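Putative carbonic anhydrase (Streptococcus mutans, PDB 3LAS) probably catalyses the interconversion of hydrogencarbonate and carbon dioxide as a zinc-dependent beta-class carbonic anhydrase. Local coordinates at residues Phe99-Phe104 / Gln119-Phe124; Leu27-Arg32 / Asp55-Arg60. All coordinates share one frame; numbering follows the deposited sequence.

Contact 1 and contact 2 lie on opposite sides of the chain's centre, with centres about 30 Å apart, and share no helix or strand. Contact 1 joins the start of helix 101-112 to the loop that follows that helix. Contact 2 joins the loop before strand 33-38 to strand 56-61, an outermost strand of the sheet within this chain. Both are partly buried, and both touch the second subunit. Their chemistry differs. Contact 1 combines aromatic packing with two hydrogen bonds made by one side-chain amide. Contact 2 rests on a backbone carbonyl with two donors, a proline over a histidine ring and two bridging waters.

Contact 1: residues Phe99-Phe104 / Gln119-Phe124; sequences FTNAEF and QDFLPF. With GAI (guanidine), chain I.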
ATOM      1  N   PHE A  99       5.025  16.320 -11.089  1.00 10.87           N
ATOM      2  CA  PHE A  99       4.087  17.473 -10.928  1.00 11.48           C
ATOM      3  C   PHE A  99       4.454  18.285  -9.739  1.00 10.49           C
ATOM      4  O   PHE A  99       5.131  17.824  -8.820  1.00 11.74           O
ATOM      5  CB  PHE A  99       2.641  16.945 -10.856  1.00 11.53           C
ATOM      6  CG  PHE A  99       2.359  16.211  -9.573  1.00 10.45           C
ATOM      7  CD1 PHE A  99       1.845  16.886  -8.442  1.00 10.96           C
ATOM      8  CD2 PHE A  99       2.566  14.833  -9.471  1.00 11.23           C
ATOM      9  CE1 PHE A  99       1.645  16.142  -7.249  1.00 13.98           C
ATOM     10  CE2 PHE A  99       2.324  14.155  -8.339  1.00 12.61           C
ATOM     11  CZ  PHE A  99       1.930  14.786  -7.180  1.00 13.22           C
ATOM     12  N   THR A 100       3.962  19.527  -9.731  1.00 11.30           N
ATOM     13  CA  THR A 100       3.936  20.371  -8.522  1.00 10.69           C
ATOM     14  C   THR A 100       2.488  20.471  -8.037  1.00  9.77           C
ATOM     15  O   THR A 100       1.519  20.333  -8.759  1.00 10.81           O
ATOM     16  CB  THR A 100       4.435  21.820  -8.789  1.00 11.54           C
ATOM     17  OG1 THR A 100       3.524  22.465  -9.654  1.00 12.48           O
ATOM     18  CG2 THR A 100       5.816  21.757  -9.436  1.00 12.58           C
ATOM     19  N   ASN A 101       2.352  20.797  -6.735  1.00  9.76           N
ATOM     20  CA  ASN A 101       1.014  21.028  -6.255  1.00 10.48           C
ATOM     21  C   ASN A 101       0.285  22.102  -6.983  1.00 10.26           C
ATOM     22  O   ASN A 101      -0.919  21.932  -7.283  1.00 10.52           O
ATOM     23  CB  ASN A 101       1.007  21.376  -4.738  1.00  9.70           C
ATOM     24  CG  ASN A 101       1.196  20.234  -3.830  1.00 10.28           C
ATOM     25  OD1 ASN A 101       0.756  19.077  -4.117  1.00 10.87           O
ATOM     26  ND2 ASN A 101       1.824  20.502  -2.655  1.00 10.73           N
ATOM     27  N   ALA A 102       0.958  23.194  -7.293  1.00  9.79           N
ATOM     28  CA  ALA A 102       0.275  24.257  -7.988  1.00 11.00           C
ATOM     29  C   ALA A 102      -0.219  23.865  -9.370  1.00 11.80           C
ATOM     30  O   ALA A 102      -1.342  24.123  -9.706  1.00 14.09           O
ATOM     31  CB  ALA A 102       1.263  25.488  -8.071  1.00 13.06           C
ATOM     32  N   GLU A 103       0.599  23.169 -10.114  1.00 12.76           N
ATOM     33  CA  GLU A 103       0.224  22.797 -11.507  1.00 14.50           C
ATOM     34  C   GLU A 103      -0.897  21.732 -11.401  1.00 13.14           C
ATOM     35  O   GLU A 103      -1.888  21.780 -12.131  1.00 13.40           O
ATOM     36  CB  GLU A 103       1.396  22.032 -12.193  1.00 19.27           C
ATOM     37  CG  GLU A 103       2.734  22.745 -12.395  1.00 26.96           C
ATOM     38  CD  GLU A 103       3.856  21.815 -12.936  1.00 28.96           C
ATOM     39  OE1 GLU A 103       3.901  20.526 -12.614  1.00 25.25           O
ATOM     40  OE2 GLU A 103       4.676  22.417 -13.671  1.00 34.61           O
ATOM     41  N   PHE A 104      -0.771  20.791 -10.457  1.00 11.37           N
ATOM     42  CA  PHE A 104      -1.724  19.670 -10.416  1.00 11.69           C
ATOM     43  C   PHE A 104      -3.073  20.179  -9.947  1.00 13.07           C
ATOM     44  O   PHE A 104      -4.101  19.839 -10.468  1.00 12.05           O
ATOM     45  CB  PHE A 104      -1.188  18.597  -9.526  1.00 11.86           C
ATOM     46  CG  PHE A 104      -1.963  17.334  -9.618  1.00 10.43           C
ATOM     47  CD1 PHE A 104      -2.351  16.689  -8.486  1.00 10.44           C
ATOM     48  CD2 PHE A 104      -2.226  16.671 -10.828  1.00 11.71           C
ATOM     49  CE1 PHE A 104      -3.002  15.456  -8.518  1.00 12.57           C
ATOM     50  CE2 PHE A 104      -2.898  15.401 -10.829  1.00 11.94           C
ATOM     51  CZ  PHE A 104      -3.324  14.845  -9.667  1.00  9.74           C
ATOM     52  N   GLN A 119      -4.658  21.503  -0.719  1.00 17.10           N
ATOM     53  CA  GLN A 119      -4.275  20.109  -0.365  1.00 17.51           C
ATOM     54  C   GLN A 119      -2.891  19.822  -0.861  1.00 17.74           C
ATOM     55  O   GLN A 119      -2.511  20.168  -2.038  1.00 19.65           O
ATOM     56  CB  GLN A 119      -5.169  19.140  -1.126  1.00 19.46           C
ATOM     57  CG  GLN A 119      -6.582  19.199  -0.800  1.00 25.62           C
ATOM     58  CD  GLN A 119      -6.882  18.717   0.631  1.00 29.60           C
ATOM     59  OE1 GLN A 119      -7.607  19.396   1.363  1.00 41.08           O
ATOM     60  NE2 GLN A 119      -6.224  17.654   1.064  1.00 35.99           N
ATOM     61  N   ASP A 120      -2.151  19.094  -0.052  1.00 13.10           N
ATOM     62  CA  ASP A 120      -0.773  18.769  -0.363  1.00 12.93           C
ATOM     63  C   ASP A 120      -0.759  17.345  -0.954  1.00 10.73           C
ATOM     64  O   ASP A 120      -1.021  16.357  -0.270  1.00 11.83           O
ATOM     65  CB  ASP A 120       0.064  18.809   0.913  1.00 13.79           C
ATOM     66  CG  ASP A 120       1.538  18.718   0.618  1.00 11.29           C
ATOM     67  OD1 ASP A 120       1.927  18.493  -0.510  1.00 11.77           O
ATOM     68  OD2 ASP A 120       2.380  18.946   1.584  1.00 14.07           O
ATOM     69  N   PHE A 121      -0.468  17.244  -2.216  1.00  8.29           N
ATOM     70  CA  PHE A 121      -0.329  15.947  -2.881  1.00  8.96           C
ATOM     71  C   PHE A 121       1.003  15.292  -2.651  1.00  9.11           C
ATOM     72  O   PHE A 121       1.237  14.146  -3.145  1.00  9.70           O
ATOM     73  CB  PHE A 121      -0.681  16.036  -4.376  1.00  9.62           C
ATOM     74  CG  PHE A 121      -2.169  16.273  -4.560  1.00  9.37           C
ATOM     75  CD1 PHE A 121      -3.036  15.211  -4.715  1.00 10.33           C
ATOM     76  CD2 PHE A 121      -2.678  17.569  -4.559  1.00 13.07           C
ATOM     77  CE1 PHE A 121      -4.413  15.400  -4.831  1.00 12.16           C
ATOM     78  CE2 PHE A 121      -4.096  17.750  -4.702  1.00 12.85           C
ATOM     79  CZ  PHE A 121      -4.923  16.630  -4.811  1.00 11.93           C
ATOM     80  N   LEU A 122       1.908  15.939  -1.914  1.00  9.30           N
ATOM     81  CA  LEU A 122       3.160  15.344  -1.455  1.00  9.51           C
ATOM     82  C   LEU A 122       4.151  14.998  -2.570  1.00  9.32           C
ATOM     83  O   LEU A 122       4.811  13.965  -2.549  1.00  9.97           O
ATOM     84  CB  LEU A 122       2.997  14.164  -0.480  1.00  9.53           C
ATOM     85  CG  LEU A 122       2.059  14.384   0.663  1.00  8.52           C
ATOM     86  CD1 LEU A 122       1.761  13.119   1.471  1.00 10.15           C
ATOM     87  CD2 LEU A 122       2.549  15.507   1.580  1.00 12.27           C
ATOM     88  N   PRO A 123       4.344  15.867  -3.601  1.00 10.40           N
ATOM     89  CA  PRO A 123       5.380  15.637  -4.596  1.00 10.22           C
ATOM     90  C   PRO A 123       6.776  15.775  -4.011  1.00 11.21           C
ATOM     91  O   PRO A 123       6.913  16.313  -2.875  1.00 13.35           O
ATOM     92  CB  PRO A 123       5.101  16.763  -5.676  1.00 11.61           C
ATOM     93  CG  PRO A 123       4.606  17.917  -4.805  1.00 11.14           C
ATOM     94  CD  PRO A 123       3.710  17.207  -3.733  1.00 10.23           C
ATOM     95  N   PHE A 124       7.737  15.356  -4.800  1.00 10.80           N
ATOM     96  CA  PHE A 124       9.139  15.627  -4.386  1.00 10.46           C
ATOM     97  C   PHE A 124       9.953  15.713  -5.661  1.00 14.93           C
ATOM     98  O   PHE A 124       9.613  15.166  -6.779  1.00 17.03           O
ATOM     99  CB  PHE A 124       9.662  14.508  -3.403  1.00 10.86           C
ATOM    100  CG  PHE A 124       9.712  13.104  -3.973  1.00 10.43           C
ATOM    101  CD1 PHE A 124      10.693  12.738  -4.863  1.00 11.78           C
ATOM    102  CD2 PHE A 124       8.831  12.163  -3.514  1.00 10.88           C
ATOM    103  CE1 PHE A 124      10.774  11.401  -5.328  1.00 12.93           C
ATOM    104  CE2 PHE A 124       8.909  10.804  -3.958  1.00 11.34           C
ATOM    105  CZ  PHE A 124       9.838  10.465  -4.858  1.00 13.09           C
TER
HETATM  106  C   GAI I 169      -6.715  14.538  -1.168  1.00 25.66           C
HETATM  107  N1  GAI I 169      -7.435  13.670  -0.442  1.00 27.44           N
HETATM  108  N2  GAI I 169      -5.492  14.990  -1.010  1.00 26.97           N
HETATM  109  N3  GAI I 169      -7.024  15.445  -1.990  1.00 20.44           N
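Asn101 holds the loop 119-124 with both ends of its side-chain amide. Its OD1 accepts from Phe121 N at 2.9 Å, with the donor tilted out of the carbonyl plane. Its ND2 donates to Asp120 OD1, also at 2.9 Å, and this bond is nearly straight at 170°. The carboxylate oxygen lies close to the amide plane of Asn101, so the two bonds fix the rotation of the amide. The amide and carboxylate planes are nearly perpendicular.

Next to these bonds lies an aromatic cluster. The edge of Phe104 meets the face of Phe121 in a T-shaped stack, with centroids 5.1 Å apart and planes at 89°. Phe104 CD1 sits over the centre of that face. CG of Phe104 is anti to its backbone N (chi1 -170°), which carries the ring from the helix toward the loop. Pro123 CB covers one face of the Phe99 ring in a CH-pi contact, 4.2 Å from the centroid. Phe99 CE1 also packs on Phe121 CB at 3.7 Å.

Further bonds position these groups. Asp120 OD1 accepts a second bond, from Leu122 N at 2.9 Å, which forms an Asx turn. Leu122 N and Asn101 ND2 reach this oxygen from opposite faces of the carboxylate. On the helix side, Thr100 takes the N-cap position, and its backbone N donates to Glu103 OE1. The return bond from Glu103 N to Thr100 OG1, which would complete a capping box, is less certain. A guanidine molecule lies near Phe121, its N3 3.7 Å from Phe121 CZ.

The contact ties the first turn of helix 101-112 to the loop leading to helix 127-140. Phe121 also packs on Thr105 and Leu108 of helix 101-112, while Val75 of the second subunit, from helix 68-80, touches both Phe104 and Phe121.

Contact 2: residues Leu27-Arg32 / Asp55-Arg60; sequences LKPKTR and DAHILR
Pro29 points its CG at one face of the His57 ring where a type I beta turn, Pro29 to Arg32, meets strand 56-61 in the beta-class carbonic anhydrase fold. The two side chains cross at about a right angle. Pro29 CG stands over the centre of the imidazole face, 3.3 Å from the ring centroid and 6° off the ring normal. This is a close CH-pi contact. His57 CG is anti to its own carbonyl carbon (chi1 -79°), which turns a ring face to Pro29 CG. The ring is held at both nitrogens: ND1 is hydrogen-bonded to Ser77 OG. NE2 is hydrogen-bonded to a water, and that water donates to Leu27 O.

Thr31 and Asp55 also cross at about a right angle. Thr31 CG2 packs on Asp55 CB at 3.7 Å. Thr31 OG1 sits between its backbone N and carbonyl carbon (chi1 68°), and this places the hydroxyl beside the carbonyl of Asp55. Lys30 runs differently. Its extended chain lies alongside Asp55 and points the same way. Lys30 NZ and Asp55 OD1 are 4.9 Å apart and are joined through a water, while Asp55 OD2 accepts from Ala52 N.

The contact thus holds the loop before strand 33-38 to the neighbouring strand 56-61. The backbone of His57 pairs with Val33 and Ile35 of strand 33-38. Pro29 also packs on Ser41 of the second subunit, and His57 on Met39 of the second subunit.

Two donors of one residue grip Asp55 O. Thr31 N reaches Asp55 O in the carbonyl plane at 2.9 Å. Thr31 OG1 donates to the same Asp55 O from above that plane, at 2.7 Å.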
ATOM      1  N   LEU A  27      -1.202 -13.957  11.530  1.00 11.51           N
ATOM      2  CA  LEU A  27      -1.443 -12.571  11.246  1.00 11.97           C
ATOM      3  C   LEU A  27      -0.183 -11.724  11.506  1.00 12.01           C
ATOM      4  O   LEU A  27       0.083 -10.756  10.792  1.00 12.72           O
ATOM      5  CB  LEU A  27      -2.555 -12.136  12.164  1.00 14.66           C
ATOM      6  CG  LEU A  27      -3.340 -10.909  11.792  1.00 20.51           C
ATOM      7  CD1 LEU A  27      -3.432 -10.311  10.385  1.00 13.24           C
ATOM      8  CD2 LEU A  27      -4.703 -10.750  12.579  1.00 18.66           C
ATOM      9  N   LYS A  28       0.622 -12.044  12.509  1.00 11.14           N
ATOM     10  CA  LYS A  28       1.840 -11.298  12.797  1.00 11.96           C
ATOM     11  C   LYS A  28       2.925 -11.619  11.777  1.00 11.10           C
ATOM     12  O   LYS A  28       3.322 -12.777  11.601  1.00 11.96           O
ATOM     13  CB  LYS A  28       2.356 -11.646  14.220  1.00 11.86           C
ATOM     14  CG  LYS A  28       1.502 -11.080  15.359  1.00 13.24           C
ATOM     15  CD  LYS A  28       2.261 -11.320  16.699  1.00 18.88           C
ATOM     16  CE  LYS A  28       1.714 -10.463  17.816  1.00 24.48           C
ATOM     17  NZ  LYS A  28       0.316 -10.868  18.129  1.00 32.47           N
ATOM     18  N   PRO A  29       3.438 -10.632  11.021  1.00  9.10           N
ATOM     19  CA  PRO A  29       4.448 -10.960  10.014  1.00  9.24           C
ATOM     20  C   PRO A  29       5.679 -11.604  10.594  1.00 10.18           C
ATOM     21  O   PRO A  29       6.190 -11.132  11.608  1.00 10.43           O
ATOM     22  CB  PRO A  29       4.763  -9.569   9.396  1.00 11.21           C
ATOM     23  CG  PRO A  29       3.470  -8.772   9.572  1.00 10.75           C
ATOM     24  CD  PRO A  29       3.041  -9.222  10.971  1.00  9.48           C
ATOM     25  N   LYS A  30       6.231 -12.594   9.914  1.00  9.74           N
ATOM     26  CA  LYS A  30       7.368 -13.355  10.464  1.00 11.08           C
ATOM     27  C   LYS A  30       8.602 -12.507  10.700  1.00 10.77           C
ATOM     28  O   LYS A  30       9.360 -12.712  11.718  1.00 12.94           O
ATOM     29  CB  LYS A  30       7.730 -14.447   9.449  1.00 12.71           C
ATOM     30  CG  LYS A  30       8.745 -15.400   9.972  1.00 12.73           C
ATOM     31  CD  LYS A  30       8.838 -16.610   9.049  1.00 17.64           C
ATOM     32  CE  LYS A  30      10.003 -17.447   9.430  1.00 21.24           C
ATOM     33  NZ  LYS A  30      10.131 -18.360   8.283  1.00 29.29           N
ATOM     34  N   THR A  31       8.863 -11.584   9.804  1.00  9.48           N
ATOM     35  CA  THR A  31      10.107 -10.811   9.926  1.00 10.45           C
ATOM     36  C   THR A  31      10.008  -9.634  10.850  1.00 10.28           C
ATOM     37  O   THR A  31      11.018  -8.941  11.098  1.00 11.55           O
ATOM     38  CB  THR A  31      10.638 -10.261   8.567  1.00 10.81           C
ATOM     39  OG1 THR A  31       9.713  -9.267   8.118  1.00 10.48           O
ATOM     40  CG2 THR A  31      10.754 -11.395   7.500  1.00 14.09           C
ATOM     41  N   ARG A  32       8.789  -9.304  11.303  1.00  9.45           N
ATOM     42  CA  ARG A  32       8.577  -8.097  12.160  1.00  9.93           C
ATOM     43  C   ARG A  32       8.916  -6.826  11.443  1.00  9.03           C
ATOM     44  O   ARG A  32       9.159  -5.787  12.054  1.00  9.61           O
ATOM     45  CB  ARG A  32       9.236  -8.171  13.523  1.00 11.91           C
ATOM     46  CG  ARG A  32       8.808  -9.465  14.302  1.00 14.45           C
ATOM     47  CD  ARG A  32       9.241  -9.277  15.706  1.00 19.08           C
ATOM     48  NE  ARG A  32       9.204 -10.377  16.633  1.00 33.86           N
ATOM     49  CZ  ARG A  32       9.991 -11.435  16.631  1.00 36.29           C
ATOM     50  NH1 ARG A  32      10.806 -11.686  15.583  1.00 36.20           N
ATOM     51  NH2 ARG A  32       9.862 -12.255  17.697  1.00 19.66           N
ATOM     52  N   ASP A  55       5.822 -12.830   5.264  1.00  9.33           N
ATOM     53  CA  ASP A  55       7.035 -12.236   5.860  1.00  8.14           C
ATOM     54  C   ASP A  55       6.911 -10.841   6.384  1.00  8.09           C
ATOM     55  O   ASP A  55       7.434 -10.564   7.487  1.00  8.89           O
ATOM     56  CB  ASP A  55       8.222 -12.258   4.872  1.00  9.53           C
ATOM     57  CG  ASP A  55       8.979 -13.563   4.843  1.00 10.01           C
ATOM     58  OD1 ASP A  55       8.677 -14.466   5.655  1.00 11.60           O
ATOM     59  OD2 ASP A  55       9.911 -13.652   4.026  1.00 11.54           O
ATOM     60  N   ALA A  56       6.293  -9.912   5.659  1.00  8.54           N
ATOM     61  CA  ALA A  56       6.357  -8.487   6.054  1.00  7.51           C
ATOM     62  C   ALA A  56       5.083  -7.765   5.663  1.00  7.80           C
ATOM     63  O   ALA A  56       4.458  -8.068   4.604  1.00  8.37           O
ATOM     64  CB  ALA A  56       7.511  -7.839   5.307  1.00  9.79           C
ATOM     65  N   HIS A  57       4.686  -6.772   6.452  1.00  7.54           N
ATOM     66  CA  HIS A  57       3.644  -5.874   6.026  1.00  7.19           C
ATOM     67  C   HIS A  57       4.136  -4.939   4.922  1.00  7.67           C
ATOM     68  O   HIS A  57       5.320  -4.527   4.923  1.00  7.84           O
ATOM     69  CB  HIS A  57       3.152  -4.981   7.223  1.00  7.37           C
ATOM     70  CG  HIS A  57       2.217  -5.714   8.110  1.00  7.09           C
ATOM     71  ND1 HIS A  57       2.163  -5.549   9.482  1.00  7.64           N
ATOM     72  CD2 HIS A  57       1.292  -6.656   7.799  1.00  8.04           C
ATOM     73  CE1 HIS A  57       1.173  -6.285   9.972  1.00  8.94           C
ATOM     74  NE2 HIS A  57       0.659  -7.022   8.969  1.00  9.10           N
ATOM     75  N   ILE A  58       3.235  -4.678   3.990  1.00  6.90           N
ATOM     76  CA  ILE A  58       3.596  -3.835   2.798  1.00  7.52           C
ATOM     77  C   ILE A  58       2.562  -2.749   2.711  1.00  6.59           C
ATOM     78  O   ILE A  58       1.383  -3.019   2.480  1.00  7.84           O
ATOM     79  CB  ILE A  58       3.656  -4.644   1.495  1.00  7.12           C
ATOM     80  CG1 ILE A  58       4.651  -5.829   1.683  1.00  8.16           C
ATOM     81  CG2 ILE A  58       4.080  -3.760   0.344  1.00  8.43           C
ATOM     82  CD1 ILE A  58       4.516  -6.884   0.543  1.00 11.12           C
ATOM     83  N   LEU A  59       2.979  -1.517   3.017  1.00  6.60           N
ATOM     84  CA  LEU A  59       2.155  -0.295   2.951  1.00  6.10           C
ATOM     85  C   LEU A  59       2.529   0.431   1.695  1.00  6.64           C
ATOM     86  O   LEU A  59       3.724   0.600   1.404  1.00  6.64           O
ATOM     87  CB  LEU A  59       2.347   0.628   4.149  1.00  6.43           C
ATOM     88  CG  LEU A  59       1.857   0.101   5.502  1.00  5.88           C
ATOM     89  CD1 LEU A  59       2.722  -1.033   6.058  1.00  9.02           C
ATOM     90  CD2 LEU A  59       1.952   1.223   6.511  1.00 10.30           C
ATOM     91  N   ARG A  60       1.534   0.892   0.923  1.00  6.00           N
ATOM     92  CA  ARG A  60       1.872   1.552  -0.376  1.00  6.24           C
ATOM     93  C   ARG A  60       0.901   2.658  -0.606  1.00  6.46           C
ATOM     94  O   ARG A  60      -0.321   2.546  -0.457  1.00  6.56           O
ATOM     95  CB  ARG A  60       1.742   0.572  -1.548  1.00  6.26           C
ATOM     96  CG  ARG A  60       2.580  -0.722  -1.343  1.00  6.96           C
ATOM     97  CD  ARG A  60       2.562  -1.688  -2.535  1.00  6.66           C
ATOM     98  NE  ARG A  60       3.363  -1.082  -3.648  1.00  6.35           N
ATOM     99  CZ  ARG A  60       3.743  -1.713  -4.735  1.00  6.97           C
ATOM    100  NH1 ARG A  60       3.512  -3.010  -4.897  1.00  8.08           N
ATOM    101  NH2 ARG A  60       4.405  -1.067  -5.657  1.00  7.70           N
TER
HETATM  102  O   HOH W   1      -0.017 -10.004   8.234  1.00 11.21           O
HETATM  103  O   HOH W   2      10.747 -16.232   5.868  1.00 23.04           O